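Local coordinates for alpha-glucosidase (Pseudoalteromonas sp. K8, PDB 5HQA), which hydrolyses alpha-glucosides as a chloride-activated, calcium-containing family 97 glycoside hydrolase, captured here in complex with the inhibitor acarbose, at residues A[385-390]-A[433-438]; A[437-442]-A[452-457]; A[597-602]-A[643-648]. All coordinates share one frame; numbering follows the deposited sequence. Where two conformers were deposited one is given.

Overall arrangement
After an N-terminal domain rich in antiparallel strands, the chain enters the parallel strands of the TIM-barrel-type catalytic domain, where contact 1 (385-390 with 433-438) closes a loop of 42 residues that includes helix 413-428. Contact 2 (437-442 with 452-457) opens on the residues where contact 1 closes, sharing Glu437 and Pro438, and closes a much shorter loop leading to the next strand. Their centres lie about 8 Å apart, and both reach the calcium ion and the inhibitor. Contact 3 (597-602 with 643-648) follows both in series, its centre about 37 Å from that of contact 1; it pairs two strands packed against the larger sheet of the C-terminal domain.

Contact 1: residues A[385-390]-A[433-438]; sequences VKTGYV and INTHEP. With CA (calcium ion), chain C; AC1 (4,6-dideoxy-4-{[(1S,4R,5S,6S)-4,5,6-trihydroxy-3-(hydroxymethyl)cyclohex-2-en-1-yl]amino}-alpha-D-glucopyranose), chain B.
Tyr389 and Glu437 are joined by a hydrogen bond from Tyr389 N to Glu437 OE1 (3.0 Å), which uses the anti lone pair of that oxygen. The other oxygen, Glu437 OE2, binds the calcium ion at 2.4 Å, so the two ends of the carboxylate are held by backbone and metal; a bend at chi2 (75°) turns the chain back for this. His436 ND1 donates almost straight to O2B of the inhibitor unit (2.7 Å, 172° at the hydrogen), and O2B itself is a calcium ligand. His436 NE2 bonds to Asp489, which also takes Asn434 ND2, so the ring is fixed at both nitrogens. Across one face of this imidazole runs the fully extended Lys386: its CE sits 3.4 Å from the ring centroid, nearly on the normal, a CH-pi contact. Beyond it Lys386 NZ reaches O3B of the same sugar-like ring (2.8 Å) and is salt-bridged to Glu311. The histidine and lysine thus grip adjacent hydroxyls.

On the strands leading to the site, the backbones pair in parallel, with Asn434 N to Val385 O, Thr387 N to Asn434 O and His436 N to Thr387 O as their hydrogen bonds. A water spans Thr387 OG1 (2.8 Å) and Tyr389 OH (2.9 Å) and reaches Thr435 OG1 weakly, the latter hydroxyl being bonded to Trp451. The edge of the Tyr389 ring meets His436 O in its plane, CD1 lying 3.3 Å away, while Val385 CB rests against Ile433 CD1.

These are neighbouring strands of the parallel barrel sheet, with strand 352-358 on the far side of 384-388. The face carrying Val385, Thr387, Ile433 and Thr435 is covered by helices 363-379 and 413-428, the latter connecting the two strands in a beta-alpha-beta unit.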
loop_
_atom_site.group_PDB
_atom_site.type_symbol
_atom_site.label_atom_id
_atom_site.label_comp_id
_atom_site.label_asym_id
_atom_site.label_seq_id
_atom_site.Cartn_x
_atom_site.Cartn_y
_atom_site.Cartn_z
ATOM N N VAL A 385 15.577 2.253 5.705
ATOM C CA VAL A 385 16.125 1.170 4.892
ATOM C C VAL A 385 15.038 0.666 3.955
ATOM O O VAL A 385 13.909 0.404 4.387
ATOM C CB VAL A 385 16.671 0.019 5.761
ATOM C CG1 VAL A 385 17.076 -1.173 4.895
ATOM C CG2 VAL A 385 17.860 0.506 6.591
ATOM N N LYS A 386 15.375 0.560 2.670
ATOM C CA LYS A 386 14.526 -0.087 1.680
ATOM C C LYS A 386 14.929 -1.552 1.599
ATOM O O LYS A 386 16.104 -1.856 1.376
ATOM C CB LYS A 386 14.685 0.594 0.319
ATOM C CG LYS A 386 13.945 -0.066 -0.824
ATOM C CD LYS A 386 14.188 0.718 -2.114
ATOM C CE LYS A 386 13.587 0.008 -3.318
ATOM N NZ LYS A 386 13.927 0.729 -4.560
ATOM N N THR A 387 13.970 -2.455 1.800
ATOM C CA THR A 387 14.216 -3.888 1.691
ATOM C C THR A 387 13.607 -4.425 0.402
ATOM O O THR A 387 12.757 -3.789 -0.227
ATOM C CB THR A 387 13.641 -4.644 2.892
ATOM O OG1 THR A 387 12.225 -4.417 2.964
ATOM C CG2 THR A 387 14.314 -4.177 4.197
ATOM N N GLY A 388 14.057 -5.604 0.003
ATOM C CA GLY A 388 13.622 -6.175 -1.258
ATOM C C GLY A 388 13.629 -7.681 -1.195
ATOM O O GLY A 388 14.476 -8.287 -0.535
ATOM N N TYR A 389 12.671 -8.295 -1.892
ATOM C CA TYR A 389 12.494 -9.744 -1.857
ATOM C C TYR A 389 12.232 -10.263 -3.273
ATOM O O TYR A 389 11.239 -10.932 -3.549
ATOM C CB TYR A 389 11.362 -10.117 -0.894
ATOM C CG TYR A 389 11.637 -9.658 0.531
ATOM C CD1 TYR A 389 11.390 -8.345 0.921
ATOM C CD2 TYR A 389 12.162 -10.533 1.477
ATOM C CE1 TYR A 389 11.668 -7.910 2.211
ATOM C CE2 TYR A 389 12.439 -10.110 2.780
ATOM C CZ TYR A 389 12.185 -8.796 3.137
ATOM O OH TYR A 389 12.444 -8.360 4.424
ATOM N N VAL A 390 13.138 -9.961 -4.204
ATOM C CA VAL A 390 12.883 -10.272 -5.611
ATOM C C VAL A 390 13.012 -11.781 -5.832
ATOM O O VAL A 390 14.101 -12.351 -5.732
ATOM C CB VAL A 390 13.816 -9.492 -6.544
ATOM C CG1 VAL A 390 13.617 -9.958 -7.991
ATOM C CG2 VAL A 390 13.520 -8.011 -6.437
ATOM N N ILE A 433 11.300 1.168 7.741
ATOM C CA ILE A 433 11.403 0.161 6.692
ATOM C C ILE A 433 10.446 0.500 5.558
ATOM O O ILE A 433 9.263 0.782 5.795
ATOM C CB ILE A 433 11.124 -1.252 7.235
ATOM C CG1 ILE A 433 12.209 -1.656 8.234
ATOM C CG2 ILE A 433 11.067 -2.268 6.098
ATOM C CD1 ILE A 433 13.609 -1.719 7.619
ATOM N N ASN A 434 10.968 0.461 4.331
ATOM C CA ASN A 434 10.218 0.597 3.085
ATOM C C ASN A 434 10.370 -0.732 2.352
ATOM O O ASN A 434 11.454 -1.036 1.845
ATOM C CB ASN A 434 10.783 1.776 2.279
ATOM C CG ASN A 434 10.350 1.786 0.820
ATOM O OD1 ASN A 434 9.392 1.119 0.423
ATOM N ND2 ASN A 434 11.058 2.580 0.012
ATOM N N THR A 435 9.309 -1.545 2.315
ATOM C CA THR A 435 9.413 -2.932 1.856
ATOM C C THR A 435 8.992 -3.053 0.398
ATOM O O THR A 435 7.822 -2.819 0.071
ATOM C CB THR A 435 8.538 -3.864 2.693
ATOM O OG1 THR A 435 8.787 -3.656 4.085
ATOM C CG2 THR A 435 8.834 -5.330 2.335
ATOM N N HIS A 436 9.914 -3.471 -0.467
ATOM C CA HIS A 436 9.546 -3.866 -1.822
ATOM C C HIS A 436 9.397 -5.382 -1.907
ATOM O O HIS A 436 10.021 -6.124 -1.145
ATOM C CB HIS A 436 10.559 -3.340 -2.846
ATOM C CG HIS A 436 10.400 -1.871 -3.112
ATOM N ND1 HIS A 436 10.446 -1.324 -4.378
ATOM C CD2 HIS A 436 10.148 -0.842 -2.264
ATOM C CE1 HIS A 436 10.245 -0.018 -4.295
ATOM N NE2 HIS A 436 10.073 0.300 -3.023
ATOM N N GLU A 437 8.554 -5.828 -2.842
ATOM C CA GLU A 437 8.026 -7.188 -2.865
ATOM C C GLU A 437 7.549 -7.581 -1.463
ATOM O O GLU A 437 8.068 -8.524 -0.859
ATOM C CB GLU A 437 9.042 -8.191 -3.401
ATOM C CG GLU A 437 9.499 -7.850 -4.822
ATOM C CD GLU A 437 10.468 -6.676 -4.846
ATOM O OE1 GLU A 437 11.424 -6.703 -4.045
ATOM O OE2 GLU A 437 10.255 -5.708 -5.624
ATOM N N PRO A 438 6.553 -6.867 -0.922
ATOM C CA PRO A 438 6.162 -7.033 0.478
ATOM C C PRO A 438 4.984 -7.967 0.627
ATOM O O PRO A 438 4.470 -8.501 -0.362
ATOM C CB PRO A 438 5.737 -5.616 0.858
ATOM C CG PRO A 438 4.984 -5.190 -0.390
ATOM C CD PRO A 438 5.754 -5.811 -1.565
HETATM CA CA CA C . 9.607 -4.264 -7.463
HETATM C C1 AC1 B . 11.906 -8.034 -11.218
HETATM O O2 AC1 B . 9.651 -8.406 -10.504
HETATM C C2 AC1 B . 10.909 -7.850 -10.085
HETATM C C4A AC1 B . 14.838 -2.175 -6.932
HETATM C C3 AC1 B . 10.770 -6.402 -9.696
HETATM O O3 AC1 B . 9.768 -6.252 -8.674
HETATM C C4 AC1 B . 12.104 -5.863 -9.252
HETATM N N4A AC1 B . 12.014 -4.530 -8.576
HETATM C C5 AC1 B . 12.843 -5.790 -10.580
HETATM O O5 AC1 B . 13.126 -7.182 -11.022
HETATM C C6 AC1 B . 14.132 -5.029 -10.544
HETATM C C1B AC1 B . 12.757 -4.432 -7.268
HETATM C C2B AC1 B . 12.504 -2.933 -6.581
HETATM O O2B AC1 B . 11.097 -2.693 -6.580
HETATM C C3B AC1 B . 13.251 -1.937 -7.234
HETATM O O3B AC1 B . 12.922 -0.597 -6.791
HETATM O O4 AC1 B . 15.619 -1.267 -7.684
HETATM C C5B AC1 B . 15.271 -3.524 -7.210
HETATM C C7B AC1 B . 14.154 -4.699 -7.356
HETATM C C6B AC1 B . 16.691 -3.910 -6.766
HETATM O O6B AC1 B . 16.680 -4.046 -5.379
HETATM O O HOH W 1 11.165 -5.864 5.133
#

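Contact 2: residues A[437-442]-A[452-457]. With CA (calcium ion), chain C; AC1 (4,6-dideoxy-4-{[(1S,4R,5S,6S)-4,5,6-trihydroxy-3-(hydroxymethyl)cyclohex-2-en-1-yl]amino}-alpha-D-glucopyranose), chain B.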
loop_
_atom_site.group_PDB
_atom_site.type_symbol
_atom_site.label_atom_id
_atom_site.label_comp_id
_atom_site.label_asym_id
_atom_site.label_seq_id
_atom_site.Cartn_x
_atom_site.Cartn_y
_atom_site.Cartn_z
ATOM N N GLU A 437 8.554 -5.828 -2.842
ATOM C CA GLU A 437 8.026 -7.188 -2.865
ATOM C C GLU A 437 7.549 -7.581 -1.463
ATOM O O GLU A 437 8.068 -8.524 -0.859
ATOM C CB GLU A 437 9.042 -8.191 -3.401
ATOM C CG GLU A 437 9.499 -7.850 -4.822
ATOM C CD GLU A 437 10.468 -6.676 -4.846
ATOM O OE1 GLU A 437 11.424 -6.703 -4.045
ATOM O OE2 GLU A 437 10.255 -5.708 -5.624
ATOM N N PRO A 438 6.553 -6.867 -0.922
ATOM C CA PRO A 438 6.162 -7.033 0.478
ATOM C C PRO A 438 4.984 -7.967 0.627
ATOM O O PRO A 438 4.470 -8.501 -0.362
ATOM C CB PRO A 438 5.737 -5.616 0.858
ATOM C CG PRO A 438 4.984 -5.190 -0.390
ATOM C CD PRO A 438 5.754 -5.811 -1.565
ATOM N N ILE A 439 4.531 -8.137 1.867
ATOM C CA ILE A 439 3.141 -8.501 2.115
ATOM C C ILE A 439 2.294 -7.252 1.898
ATOM O O ILE A 439 2.734 -6.126 2.162
ATOM C CB ILE A 439 2.969 -9.068 3.541
ATOM C CG1 ILE A 439 1.508 -9.437 3.821
ATOM C CG2 ILE A 439 3.445 -8.052 4.598
ATOM C CD1 ILE A 439 0.999 -10.620 2.999
ATOM N N LYS A 440 1.076 -7.439 1.395
ATOM C CA LYS A 440 0.171 -6.310 1.219
ATOM C C LYS A 440 -0.033 -5.575 2.541
ATOM O O LYS A 440 0.070 -6.159 3.626
ATOM C CB LYS A 440 -1.170 -6.792 0.674
ATOM C CG LYS A 440 -1.921 -7.686 1.671
ATOM C CD LYS A 440 -3.054 -8.460 0.998
ATOM C CE LYS A 440 -3.767 -9.341 2.016
ATOM N NZ LYS A 440 -4.880 -10.145 1.417
ATOM N N ASP A 441 -0.289 -4.272 2.433
ATOM C CA ASP A 441 -0.539 -3.427 3.596
ATOM C C ASP A 441 -1.878 -3.812 4.220
ATOM O O ASP A 441 -2.886 -3.928 3.515
ATOM C CB ASP A 441 -0.538 -1.957 3.150
ATOM C CG ASP A 441 -0.548 -0.961 4.316
ATOM O OD1 ASP A 441 -1.038 -1.305 5.417
ATOM O OD2 ASP A 441 -0.066 0.188 4.110
ATOM N N THR A 442 -1.888 -4.063 5.533
ATOM C CA THR A 442 -3.143 -4.333 6.231
ATOM C C THR A 442 -3.316 -3.403 7.428
ATOM O O THR A 442 -4.062 -3.726 8.362
ATOM C CB THR A 442 -3.247 -5.806 6.659
ATOM O OG1 THR A 442 -2.179 -6.141 7.554
ATOM C CG2 THR A 442 -3.161 -6.718 5.426
ATOM N N ILE A 452 6.878 2.326 7.229
ATOM C CA ILE A 452 6.353 3.586 6.704
ATOM C C ILE A 452 5.696 3.422 5.337
ATOM O O ILE A 452 4.728 4.130 5.032
ATOM C CB ILE A 452 7.453 4.664 6.675
ATOM C CG1 ILE A 452 8.680 4.180 5.903
ATOM C CG2 ILE A 452 7.833 5.039 8.093
ATOM C CD1 ILE A 452 9.752 5.235 5.767
ATOM N N THR A 453 6.167 2.504 4.501
ATOM C CA THR A 453 5.595 2.374 3.170
ATOM C C THR A 453 6.034 1.036 2.579
ATOM O O THR A 453 6.819 0.292 3.177
ATOM C CB THR A 453 5.997 3.569 2.288
ATOM O OG1 THR A 453 5.160 3.618 1.125
ATOM C CG2 THR A 453 7.475 3.481 1.861
ATOM N N ARG A 454 5.501 0.728 1.401
ATOM C CA ARG A 454 5.866 -0.495 0.699
ATOM C C ARG A 454 5.494 -0.343 -0.766
ATOM O O ARG A 454 4.793 0.592 -1.158
ATOM C CB ARG A 454 5.171 -1.720 1.307
ATOM C CG ARG A 454 3.682 -1.835 0.946
ATOM C CD ARG A 454 2.979 -2.775 1.924
ATOM N NE ARG A 454 3.062 -2.246 3.283
ATOM C CZ ARG A 454 3.165 -2.992 4.378
ATOM N NH1 ARG A 454 3.203 -4.322 4.287
ATOM N NH2 ARG A 454 3.232 -2.405 5.573
ATOM N N GLU A 455 5.971 -1.284 -1.573
ATOM C CA GLU A 455 5.601 -1.291 -2.982
ATOM C C GLU A 455 4.362 -2.176 -3.156
ATOM O O GLU A 455 3.242 -1.721 -2.898
ATOM C CB GLU A 455 6.786 -1.747 -3.837
ATOM C CG GLU A 455 6.621 -1.475 -5.316
ATOM C CD GLU A 455 7.861 -1.876 -6.103
ATOM O OE1 GLU A 455 8.255 -3.063 -6.045
ATOM O OE2 GLU A 455 8.452 -0.994 -6.760
ATOM N N GLY A 456 4.527 -3.432 -3.564
ATOM C CA GLY A 456 3.363 -4.324 -3.598
ATOM C C GLY A 456 2.332 -3.993 -4.662
ATOM O O GLY A 456 1.118 -4.159 -4.434
ATOM N N ALA A 457 2.795 -3.540 -5.825
ATOM C CA ALA A 457 2.032 -3.134 -6.998
ATOM C C ALA A 457 3.059 -2.679 -8.023
ATOM O O ALA A 457 4.225 -2.441 -7.684
ATOM C CB ALA A 457 1.038 -1.998 -6.692
HETATM CA CA CA C . 9.607 -4.264 -7.463
HETATM C C1 AC1 B . 11.906 -8.034 -11.218
HETATM O O2 AC1 B . 9.651 -8.406 -10.504
HETATM C C2 AC1 B . 10.909 -7.850 -10.085
HETATM C C4A AC1 B . 14.838 -2.175 -6.932
HETATM C C3 AC1 B . 10.770 -6.402 -9.696
HETATM O O3 AC1 B . 9.768 -6.252 -8.674
HETATM C C4 AC1 B . 12.104 -5.863 -9.252
HETATM N N4A AC1 B . 12.014 -4.530 -8.576
HETATM C C5 AC1 B . 12.843 -5.790 -10.580
HETATM O O5 AC1 B . 13.126 -7.182 -11.022
HETATM C C6 AC1 B . 14.132 -5.029 -10.544
HETATM C C1B AC1 B . 12.757 -4.432 -7.268
HETATM C C2B AC1 B . 12.504 -2.933 -6.581
HETATM O O2B AC1 B . 11.097 -2.693 -6.580
HETATM C C3B AC1 B . 13.251 -1.937 -7.234
HETATM O O3B AC1 B . 12.922 -0.597 -6.791
HETATM O O4 AC1 B . 15.619 -1.267 -7.684
HETATM C C5B AC1 B . 15.271 -3.524 -7.210
HETATM C C7B AC1 B . 14.154 -4.699 -7.356
HETATM C C6B AC1 B . 16.691 -3.910 -6.766
HETATM O O6B AC1 B . 16.680 -4.046 -5.379
HETATM O O HOH W 2 6.623 -4.821 -4.797
HETATM O O HOH W 3 2.372 0.630 3.190
#
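Glu437 OE2 and Glu455 OE1 come within 3.3 Å of each other because both bind the calcium ion, Glu455 OE1 at 2.3 Å; the metal probably offsets the repulsion between the carboxylates. Behind them one water links the two segments, accepting from Glu437 N and Gly456 N and donating to Glu455 OE1 (2.7 Å), helping to position that oxygen. Pro438 follows, its CD pressed against Gly456 N at 3.3 Å. The positive phi of Gly456 favours glycine, and the proline ring packs tightly against its CA.

Further out, Arg454 runs past the proline, with CG against Pro438 CG, and bends at chi3 (62°) to bring the guanidinium alongside the backbone of 439-441. Arg454 NH1 donates to Ile439 O (2.8 Å), which lies at the guanidinium edge, in its plane but with the donor above the carbonyl plane. One guanidinium face is covered by Asp441 CA, 3.7 Å above the plane, and a water relays NE to Asp441 OD2, whose partner oxygen OD1 bonds to Gly443 N. A leucine in place of Arg454 would probably leave Ile439 O and the water on Asp441 OD2 without their donors.

Glu437, Glu455 and Glu461 come from segments following barrel strands 432-435 and 451-454, whereas Glu154 is contributed by the N-terminal beta domain, so this four-glutamate site joins the two domains, consistent with calcium-dependent family 97 glucosidases.

Contact 3: residues A[597-602]-A[643-648]; sequences TIEISL and KLTLKL
Leu646 packs beside Ile598, and its side chain can be followed outward from the strand. CB lies 4.1 Å from Ile598 CB, its hydrogen-bonded pair partner, and close to Ile598 O, which CG also touches. With CG anti to the carbonyl carbon (chi1 -58°), CD1 extends diagonally to Ile600 CG1 at 3.8 Å. The tip reaches on to Val569, Ala589 and Thr654 of the larger sheet. The same buried face continues at one end, where Leu602 CD2 meets Leu644 CG at 3.9 Å.

Four backbone bonds hold the antiparallel strands, Ile598 exchanging two with Leu646 and Ile600 two with Leu644. The other face is exposed and polar. There Glu599, bent at chi2, lies alongside Thr645, whose OG1 donates to Glu599 OE1 (2.6 Å) from the syn side. A water also donates to that OE1 and to Leu644 O, so the carboxylate oxygen has two donors. Lys643 NZ stays 4.1 Å from Glu599 OE1, too far for a salt bridge, and its bond to the water is weak. Thr597 CG2 meets Thr645 CG2 at 3.5 Å.

Apolar on one face and polar on the other, this two-stranded antiparallel sheet packs its apolar face on strands 567-574, 585-591, 631-638 and 653-660 of a six-stranded antiparallel sheet, the build of a beta-sandwich, here the C-terminal domain of a family 97 enzyme.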
loop_
_atom_site.group_PDB
_atom_site.type_symbol
_atom_site.label_atom_id
_atom_site.label_comp_id
_atom_site.label_asym_id
_atom_site.label_seq_id
_atom_site.Cartn_x
_atom_site.Cartn_y
_atom_site.Cartn_z
ATOM N N THR A 597 -12.421 16.702 -18.541
ATOM C CA THR A 597 -12.711 17.963 -17.873
ATOM C C THR A 597 -13.422 17.662 -16.562
ATOM O O THR A 597 -14.408 16.921 -16.548
ATOM C CB THR A 597 -13.584 18.857 -18.755
ATOM O OG1 THR A 597 -12.871 19.168 -19.957
ATOM C CG2 THR A 597 -13.941 20.148 -18.036
ATOM N N ILE A 598 -12.915 18.215 -15.463
ATOM C CA ILE A 598 -13.469 17.956 -14.138
ATOM C C ILE A 598 -13.738 19.290 -13.453
ATOM O O ILE A 598 -12.823 20.106 -13.300
ATOM C CB ILE A 598 -12.528 17.104 -13.277
ATOM C CG1 ILE A 598 -12.065 15.873 -14.051
ATOM C CG2 ILE A 598 -13.229 16.699 -11.982
ATOM C CD1 ILE A 598 -10.838 15.246 -13.453
ATOM N N GLU A 599 -14.977 19.501 -13.018
ATOM C CA GLU A 599 -15.326 20.701 -12.268
ATOM C C GLU A 599 -15.151 20.444 -10.777
ATOM O O GLU A 599 -15.671 19.456 -10.248
ATOM C CB GLU A 599 -16.764 21.121 -12.563
ATOM C CG GLU A 599 -17.100 21.106 -14.034
ATOM C CD GLU A 599 -16.429 22.231 -14.802
ATOM O OE1 GLU A 599 -15.907 23.176 -14.160
ATOM O OE2 GLU A 599 -16.426 22.167 -16.053
ATOM N N ILE A 600 -14.439 21.340 -10.101
ATOM C CA ILE A 600 -14.057 21.159 -8.706
ATOM C C ILE A 600 -14.447 22.406 -7.922
ATOM O O ILE A 600 -14.103 23.526 -8.313
ATOM C CB ILE A 600 -12.543 20.885 -8.580
ATOM C CG1 ILE A 600 -12.218 19.488 -9.113
ATOM C CG2 ILE A 600 -12.070 21.035 -7.143
ATOM C CD1 ILE A 600 -12.940 18.378 -8.383
ATOM N N SER A 601 -15.164 22.216 -6.821
ATOM C CA SER A 601 -15.357 23.297 -5.865
ATOM C C SER A 601 -14.132 23.414 -4.968
ATOM O O SER A 601 -13.564 22.408 -4.532
ATOM C CB SER A 601 -16.597 23.052 -5.007
ATOM O OG SER A 601 -16.630 23.973 -3.932
ATOM N N LEU A 602 -13.722 24.649 -4.687
ATOM C CA LEU A 602 -12.621 24.882 -3.762
ATOM C C LEU A 602 -13.098 25.039 -2.326
ATOM O O LEU A 602 -12.366 25.593 -1.499
ATOM C CB LEU A 602 -11.813 26.113 -4.191
ATOM C CG LEU A 602 -11.136 26.009 -5.564
ATOM C CD1 LEU A 602 -10.266 27.235 -5.836
ATOM C CD2 LEU A 602 -10.313 24.726 -5.681
ATOM N N LYS A 643 -14.250 28.141 -7.708
ATOM C CA LYS A 643 -14.268 26.824 -8.323
ATOM C C LYS A 643 -13.165 26.751 -9.370
ATOM O O LYS A 643 -12.636 27.774 -9.820
ATOM C CB LYS A 643 -15.638 26.509 -8.947
ATOM C CG LYS A 643 -16.065 27.473 -10.035
ATOM C CD LYS A 643 -17.328 26.989 -10.751
ATOM C CE LYS A 643 -17.571 27.746 -12.071
ATOM N NZ LYS A 643 -17.575 26.842 -13.277
ATOM N N LEU A 644 -12.812 25.521 -9.740
ATOM C CA LEU A 644 -11.807 25.252 -10.758
ATOM C C LEU A 644 -12.366 24.300 -11.793
ATOM O O LEU A 644 -13.101 23.370 -11.454
ATOM C CB LEU A 644 -10.548 24.608 -10.184
ATOM C CG LEU A 644 -9.584 25.485 -9.420
ATOM C CD1 LEU A 644 -8.329 24.702 -9.232
ATOM C CD2 LEU A 644 -9.320 26.732 -10.214
ATOM N N THR A 645 -11.992 24.517 -13.044
ATOM C CA THR A 645 -12.213 23.547 -14.103
ATOM C C THR A 645 -10.870 22.906 -14.411
ATOM O O THR A 645 -9.959 23.575 -14.914
ATOM C CB THR A 645 -12.800 24.206 -15.345
ATOM O OG1 THR A 645 -14.047 24.817 -15.006
ATOM C CG2 THR A 645 -13.024 23.168 -16.430
ATOM N N LEU A 646 -10.734 21.625 -14.082
ATOM C CA LEU A 646 -9.541 20.876 -14.448
ATOM C C LEU A 646 -9.679 20.375 -15.878
ATOM O O LEU A 646 -10.684 19.752 -16.229
ATOM C CB LEU A 646 -9.336 19.698 -13.494
ATOM C CG LEU A 646 -9.207 20.077 -12.019
ATOM C CD1 LEU A 646 -9.133 18.831 -11.152
ATOM C CD2 LEU A 646 -7.988 20.964 -11.814
ATOM N N LYS A 647 -8.680 20.657 -16.707
ATOM C CA LYS A 647 -8.635 20.164 -18.082
ATOM C C LYS A 647 -7.414 19.263 -18.183
ATOM O O LYS A 647 -6.281 19.738 -18.324
ATOM C CB LYS A 647 -8.584 21.302 -19.086
ATOM C CG LYS A 647 -9.736 22.257 -18.930
ATOM C CD LYS A 647 -10.548 22.372 -20.199
ATOM C CE LYS A 647 -11.377 23.647 -20.144
ATOM N NZ LYS A 647 -11.815 24.126 -21.490
ATOM N N LEU A 648 -7.651 17.960 -18.107
ATOM C CA LEU A 648 -6.596 16.962 -18.089
ATOM C C LEU A 648 -6.376 16.444 -19.506
ATOM O O LEU A 648 -7.333 16.046 -20.178
ATOM C CB LEU A 648 -6.970 15.814 -17.143
ATOM C CG LEU A 648 -6.680 15.956 -15.638
ATOM C CD1 LEU A 648 -6.936 17.353 -15.108
ATOM C CD2 LEU A 648 -7.450 14.935 -14.816
HETATM O O HOH W 4 -16.066 24.198 -11.848
#